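Side-chain contact in CyaB (PDB 3R5G), which probably makes cyclic AMP from ATP as a membrane-bound adenylyl cyclase, of which this chain is the catalytic domain: residues A[13-18]-A[37-42]. Residues are numbered along the deposited sequence; the frame is centred on the assembly and turned at random.
Sequences FFSDIR and NNYLNE
I17 and Y39 form a buried CH-pi contact between the central strand 6-18 and the helix 29-50 that lies over it, and a pair of waters extends the contact to S15. The methyl CD1 of I17 comes down over one face of the Y39 ring, 3.5 Å from the ring centroid and only 10° off the normal, so it rests on the middle of the ring. CG1 follows nearer the hydroxyl end, 3.8 Å from CZ of Y39. With CG anti to the backbone N (chi1 172°), the tyrosine ring extends out from the helix, which brings its face against I17 CD1 and its hydroxyl near S15. I17 meets it from the opposite direction. This is helix-on-sheet packing in the class III nucleotide cyclase fold, where strand 6-18 runs antiparallel to strands 61-66 and 109-116; it exemplifies how one aromatic side chain can combine an apolar face contact with a water-bridged hydroxyl. M92 of helix 74-100 and I110 also touch the tyrosine. At the polar end the two hydroxyls, S15 OG and Y39 OH, stand 4.0 Å apart and are joined through water. One water lies in the ring plane at its edge, 2.6 Å from Y39 OH, and also bonds to S15 OG. The second bonds to the same two oxygens, at 2.7 Å from S15 OG. Each buried hydroxyl is thus held by two water bonds, while V62 and M112 pack against the serine.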
loop_
_atom_site.group_PDB
_atom_site.type_symbol
_atom_site.label_atom_id
_atom_site.label_comp_id
_atom_site.label_asym_id
_atom_site.label_seq_id
_atom_site.Cartn_x
_atom_site.Cartn_y
_atom_site.Cartn_z
ATOM N N PHE A 13 -4.908 -4.545 -10.990
ATOM C CA PHE A 13 -6.005 -3.643 -10.651
ATOM C C PHE A 13 -5.804 -3.203 -9.210
ATOM O O PHE A 13 -5.536 -4.037 -8.306
ATOM C CB PHE A 13 -7.304 -4.509 -10.751
ATOM C CG PHE A 13 -8.471 -3.857 -10.144
ATOM C CD1 PHE A 13 -9.388 -3.176 -10.991
ATOM C CD2 PHE A 13 -8.712 -3.879 -8.744
ATOM C CE1 PHE A 13 -10.531 -2.592 -10.440
ATOM C CE2 PHE A 13 -9.902 -3.237 -8.180
ATOM C CZ PHE A 13 -10.806 -2.593 -9.030
ATOM N N PHE A 14 -5.916 -1.877 -8.990
ATOM C CA PHE A 14 -6.017 -1.335 -7.683
ATOM C C PHE A 14 -7.221 -0.480 -7.536
ATOM O O PHE A 14 -7.560 0.258 -8.479
ATOM C CB PHE A 14 -4.795 -0.405 -7.322
ATOM C CG PHE A 14 -3.502 -1.148 -7.035
ATOM C CD1 PHE A 14 -2.700 -1.549 -8.034
ATOM C CD2 PHE A 14 -3.164 -1.496 -5.707
ATOM C CE1 PHE A 14 -1.467 -2.167 -7.773
ATOM C CE2 PHE A 14 -1.999 -2.242 -5.456
ATOM C CZ PHE A 14 -1.112 -2.501 -6.495
ATOM N N SER A 15 -7.825 -0.481 -6.378
ATOM C CA SER A 15 -8.922 0.474 -6.124
ATOM C C SER A 15 -8.900 0.980 -4.719
ATOM O O SER A 15 -8.317 0.363 -3.840
ATOM C CB SER A 15 -10.264 -0.158 -6.381
ATOM O OG SER A 15 -10.530 -1.244 -5.429
ATOM N N ASP A 16 -9.545 2.125 -4.484
ATOM C CA ASP A 16 -9.818 2.509 -3.115
ATOM C C ASP A 16 -11.117 3.301 -3.074
ATOM O O ASP A 16 -11.711 3.606 -4.149
ATOM C CB ASP A 16 -8.662 3.327 -2.492
ATOM C CG ASP A 16 -8.485 4.695 -3.099
ATOM O OD1 ASP A 16 -9.406 5.496 -3.162
ATOM O OD2 ASP A 16 -7.358 4.961 -3.562
ATOM N N ILE A 17 -11.590 3.604 -1.862
ATOM C CA ILE A 17 -12.818 4.412 -1.729
ATOM C C ILE A 17 -12.505 5.851 -1.362
ATOM O O ILE A 17 -11.976 6.132 -0.283
ATOM C CB ILE A 17 -13.749 3.833 -0.654
ATOM C CG1 ILE A 17 -14.037 2.400 -0.961
ATOM C CG2 ILE A 17 -14.980 4.631 -0.572
ATOM C CD1 ILE A 17 -14.649 1.668 0.315
ATOM N N ARG A 18 -12.779 6.802 -2.254
ATOM C CA ARG A 18 -12.573 8.226 -1.902
ATOM C C ARG A 18 -13.648 8.599 -0.912
ATOM O O ARG A 18 -14.804 8.244 -1.096
ATOM C CB ARG A 18 -12.660 9.105 -3.165
ATOM C CG ARG A 18 -11.524 8.894 -4.148
ATOM C CD ARG A 18 -10.260 9.444 -3.566
ATOM N NE ARG A 18 -9.659 8.486 -2.644
ATOM C CZ ARG A 18 -8.571 8.738 -1.931
ATOM N NH1 ARG A 18 -8.034 7.822 -1.087
ATOM N NH2 ARG A 18 -8.016 9.922 -2.063
ATOM N N ASN A 37 -16.025 -4.219 6.096
ATOM C CA ASN A 37 -16.020 -5.605 5.804
ATOM C C ASN A 37 -17.097 -6.005 4.757
ATOM O O ASN A 37 -16.836 -6.911 3.965
ATOM C CB ASN A 37 -16.126 -6.453 7.122
ATOM C CG ASN A 37 -14.891 -6.316 7.998
ATOM O OD1 ASN A 37 -13.934 -5.730 7.602
ATOM N ND2 ASN A 37 -14.971 -6.748 9.258
ATOM N N ASN A 38 -18.260 -5.343 4.838
ATOM C CA ASN A 38 -19.326 -5.565 3.843
ATOM C C ASN A 38 -18.799 -5.220 2.441
ATOM O O ASN A 38 -18.930 -6.040 1.539
ATOM C CB ASN A 38 -20.538 -4.736 4.189
ATOM C CG ASN A 38 -21.677 -4.864 3.150
ATOM O OD1 ASN A 38 -22.014 -5.961 2.713
ATOM N ND2 ASN A 38 -22.316 -3.758 2.870
ATOM N N TYR A 39 -18.187 -4.064 2.373
ATOM C CA TYR A 39 -17.557 -3.606 1.103
ATOM C C TYR A 39 -16.514 -4.567 0.605
ATOM O O TYR A 39 -16.552 -5.007 -0.527
ATOM C CB TYR A 39 -16.944 -2.223 1.306
ATOM C CG TYR A 39 -16.130 -1.809 0.092
ATOM C CD1 TYR A 39 -16.751 -1.331 -1.113
ATOM C CD2 TYR A 39 -14.726 -1.875 0.127
ATOM C CE1 TYR A 39 -15.981 -1.019 -2.264
ATOM C CE2 TYR A 39 -13.944 -1.519 -0.998
ATOM C CZ TYR A 39 -14.596 -1.125 -2.198
ATOM O OH TYR A 39 -13.916 -0.773 -3.339
ATOM N N LEU A 40 -15.557 -4.956 1.473
ATOM C CA LEU A 40 -14.519 -5.841 1.023
ATOM C C LEU A 40 -15.079 -7.233 0.630
ATOM O O LEU A 40 -14.621 -7.868 -0.284
ATOM C CB LEU A 40 -13.435 -5.957 2.122
ATOM C CG LEU A 40 -12.627 -4.691 2.341
ATOM C CD1 LEU A 40 -11.714 -4.878 3.599
ATOM C CD2 LEU A 40 -11.791 -4.216 1.114
ATOM N N ASN A 41 -16.108 -7.712 1.362
ATOM C CA ASN A 41 -16.696 -9.000 1.034
ATOM C C ASN A 41 -17.410 -8.921 -0.347
ATOM O O ASN A 41 -17.230 -9.794 -1.154
ATOM C CB ASN A 41 -17.746 -9.373 2.102
ATOM C CG ASN A 41 -18.015 -10.843 2.117
ATOM O OD1 ASN A 41 -17.115 -11.681 2.154
ATOM N ND2 ASN A 41 -19.291 -11.178 1.945
ATOM N N GLU A 42 -18.095 -7.784 -0.561
ATOM C CA GLU A 42 -18.812 -7.626 -1.876
ATOM C C GLU A 42 -17.841 -7.500 -3.011
ATOM O O GLU A 42 -17.997 -8.154 -4.024
ATOM C CB GLU A 42 -19.739 -6.434 -1.926
ATOM C CG GLU A 42 -20.957 -6.587 -0.951
ATOM C CD GLU A 42 -21.868 -7.721 -1.421
ATOM O OE1 GLU A 42 -22.424 -7.603 -2.533
ATOM O OE2 GLU A 42 -21.980 -8.772 -0.736
HETATM O O HOH W 1 -11.358 -0.303 -2.921
HETATM O O HOH W 2 -12.899 -2.496 -5.509
#